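PDB 4V2X: endo-beta-1,4-glucanase (cellulase B) from Bacillus halodurans, which probably hydrolyses beta-1,4-linked glucans such as cellulose, with a family 5 glycoside hydrolase module followed by Ig-like and CBM46 modules. Local coordinates for residues 131-136 and 181-186. Sequence-based numbering, arbitrary orientation.
Sequences RVDQVV and NHFKDY
Asp133 on helix 126-141 and Phe183 near the end of helix 165-183 have CA atoms 8.7 Å apart, and the chain then bends through a type I beta turn from Phe183 to Tyr186, closed by a 3.0 Å hydrogen bond from Tyr186 N to Phe183 O. Asp133 carries the polar half of the contact. With CG anti to the backbone N (chi1 -179°), its carboxylate reaches across to the other segment and offers an acceptor to the imidazole of His182, which donates from NE2 to OD2 over 3.2 Å, at an N-H...O angle of 148°. The carboxylate approaches the edge of the imidazole, the two planes nearly perpendicular at 85°. OD2 lies so near the Tyr186 hydroxyl in the model that its exact place, and hence the detail of this bond, is doubtful. Tyr186 suits a boundary place, its ring side apolar for Val136 and its hydroxyl hydrogen-bonded to the side chain of Gln137, one residue beyond Val136. Both helices belong to the outer layer of a (beta/alpha)8 barrel, the fold of family 5 glycoside hydrolases, and each is followed by a barrel strand, 145-149 and 190-193. Beneath the polar group the packing is apolar: Val136 CG1 meets Tyr186 CE2 at 4.1 Å and Phe183 CE1 at 4.5 Å, and Val136 and Phe183 both touch Ile148 and Leu190 of those strands. A short branched valine suits this place between helix and barrel, while around the helix end and the turn flat rings set an edge carbon over the next face: His182 CD2 lies 3.5 Å above the plane of the Phe183 ring, over its centre, and Phe183 CD1 sits over one face of Tyr186. Were His182 replaced by an alanine, the Asp133 carboxylate would probably lose its imidazole donor and the Phe183 face the ring carbon over it.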
loop_
_atom_site.group_PDB
_atom_site.type_symbol
_atom_site.label_atom_id
_atom_site.label_comp_id
_atom_site.label_asym_id
_atom_site.label_seq_id
_atom_site.Cartn_x
_atom_site.Cartn_y
_atom_site.Cartn_z
ATOM N N ARG A 131 33.740 16.352 8.999
ATOM C CA ARG A 131 33.649 17.503 8.102
ATOM C C ARG A 131 32.189 17.907 7.874
ATOM O O ARG A 131 31.862 19.091 7.912
ATOM C CB ARG A 131 34.349 17.216 6.775
ATOM C CG ARG A 131 35.849 17.013 6.916
ATOM C CD ARG A 131 36.586 17.440 5.659
ATOM N NE ARG A 131 36.163 16.668 4.489
ATOM C CZ ARG A 131 36.533 15.413 4.235
ATOM N NH1 ARG A 131 37.323 14.752 5.069
ATOM N NH2 ARG A 131 36.096 14.811 3.135
ATOM N N VAL A 132 31.318 16.919 7.664
ATOM C CA VAL A 132 29.880 17.179 7.549
ATOM C C VAL A 132 29.382 17.818 8.845
ATOM O O VAL A 132 28.692 18.838 8.837
ATOM C CB VAL A 132 29.089 15.882 7.266
ATOM C CG1 VAL A 132 27.586 16.142 7.332
ATOM C CG2 VAL A 132 29.476 15.307 5.905
ATOM N N ASP A 133 29.764 17.210 9.960
ATOM C CA ASP A 133 29.414 17.699 11.282
ATOM C C ASP A 133 29.808 19.170 11.497
ATOM O O ASP A 133 29.028 19.965 12.023
ATOM C CB ASP A 133 30.116 16.817 12.315
ATOM C CG ASP A 133 29.807 17.215 13.716
ATOM O OD1 ASP A 133 30.489 18.117 14.240
ATOM O OD2 ASP A 133 28.897 16.607 14.302
ATOM N N GLN A 134 31.026 19.522 11.100
ATOM C CA GLN A 134 31.508 20.890 11.265
ATOM C C GLN A 134 30.593 21.878 10.551
ATOM O O GLN A 134 30.266 22.941 11.078
ATOM C CB GLN A 134 32.936 21.006 10.743
ATOM C CG GLN A 134 33.544 22.402 10.816
ATOM C CD GLN A 134 33.688 22.927 12.231
ATOM O OE1 GLN A 134 34.765 22.842 12.828
ATOM N NE2 GLN A 134 32.610 23.480 12.775
ATOM N N VAL A 135 30.156 21.511 9.356
ATOM C CA VAL A 135 29.275 22.387 8.588
ATOM C C VAL A 135 27.885 22.473 9.232
ATOM O O VAL A 135 27.300 23.553 9.315
ATOM C CB VAL A 135 29.201 21.954 7.117
ATOM C CG1 VAL A 135 28.283 22.884 6.348
ATOM C CG2 VAL A 135 30.598 21.961 6.497
ATOM N N VAL A 136 27.371 21.350 9.722
ATOM C CA VAL A 136 26.116 21.348 10.470
ATOM C C VAL A 136 26.210 22.310 11.657
ATOM O O VAL A 136 25.312 23.131 11.860
ATOM C CB VAL A 136 25.728 19.928 10.947
ATOM C CG1 VAL A 136 24.574 19.979 11.946
ATOM C CG2 VAL A 136 25.357 19.052 9.755
ATOM N N ASN A 181 22.471 8.025 15.901
ATOM C CA ASN A 181 23.270 7.989 17.130
ATOM C C ASN A 181 24.232 9.168 17.230
ATOM O O ASN A 181 24.286 9.841 18.265
ATOM C CB ASN A 181 24.052 6.687 17.243
ATOM C CG ASN A 181 24.878 6.622 18.516
ATOM O OD1 ASN A 181 26.098 6.722 18.477
ATOM N ND2 ASN A 181 24.207 6.491 19.649
ATOM N N HIS A 182 24.978 9.424 16.155
ATOM C CA HIS A 182 25.937 10.533 16.115
ATOM C C HIS A 182 25.280 11.872 16.444
ATOM O O HIS A 182 25.817 12.651 17.228
ATOM C CB HIS A 182 26.617 10.621 14.740
ATOM C CG HIS A 182 27.691 11.663 14.662
ATOM N ND1 HIS A 182 28.977 11.443 15.107
ATOM C CD2 HIS A 182 27.670 12.936 14.197
ATOM C CE1 HIS A 182 29.701 12.532 14.919
ATOM N NE2 HIS A 182 28.931 13.453 14.369
ATOM N N PHE A 183 24.114 12.130 15.856
ATOM C CA PHE A 183 23.467 13.435 15.981
ATOM C C PHE A 183 22.375 13.509 17.054
ATOM O O PHE A 183 21.697 14.530 17.167
ATOM C CB PHE A 183 22.894 13.858 14.617
ATOM C CG PHE A 183 23.942 14.247 13.615
ATOM C CD1 PHE A 183 24.706 15.389 13.807
ATOM C CD2 PHE A 183 24.164 13.479 12.474
ATOM C CE1 PHE A 183 25.675 15.764 12.889
ATOM C CE2 PHE A 183 25.125 13.853 11.547
ATOM C CZ PHE A 183 25.888 14.993 11.759
ATOM N N LYS A 184 22.212 12.460 17.861
ATOM C CA LYS A 184 21.045 12.360 18.744
ATOM C C LYS A 184 20.867 13.529 19.710
ATOM O O LYS A 184 19.733 13.907 20.011
ATOM C CB LYS A 184 21.043 11.036 19.524
ATOM C CG LYS A 184 22.145 10.878 20.562
ATOM C CD LYS A 184 22.145 9.462 21.118
ATOM C CE LYS A 184 23.424 9.163 21.884
ATOM N NZ LYS A 184 23.610 10.109 23.014
ATOM N N ASP A 185 21.970 14.108 20.183
ATOM C CA ASP A 185 21.899 15.205 21.158
ATOM C C ASP A 185 21.944 16.603 20.530
ATOM O O ASP A 185 21.946 17.602 21.244
ATOM C CB ASP A 185 23.014 15.054 22.199
ATOM C CG ASP A 185 22.834 13.825 23.067
ATOM O OD1 ASP A 185 21.698 13.569 23.517
ATOM O OD2 ASP A 185 23.826 13.110 23.295
ATOM N N TYR A 186 21.956 16.673 19.200
ATOM C CA TYR A 186 21.948 17.959 18.493
ATOM C C TYR A 186 20.593 18.646 18.626
ATOM O O TYR A 186 19.578 17.972 18.768
ATOM C CB TYR A 186 22.287 17.770 17.014
ATOM C CG TYR A 186 23.768 17.694 16.752
ATOM C CD1 TYR A 186 24.562 16.740 17.384
ATOM C CD2 TYR A 186 24.379 18.575 15.869
ATOM C CE1 TYR A 186 25.924 16.679 17.155
ATOM C CE2 TYR A 186 25.737 18.515 15.626
ATOM C CZ TYR A 186 26.502 17.565 16.268
ATOM O OH TYR A 186 27.850 17.519 16.035
#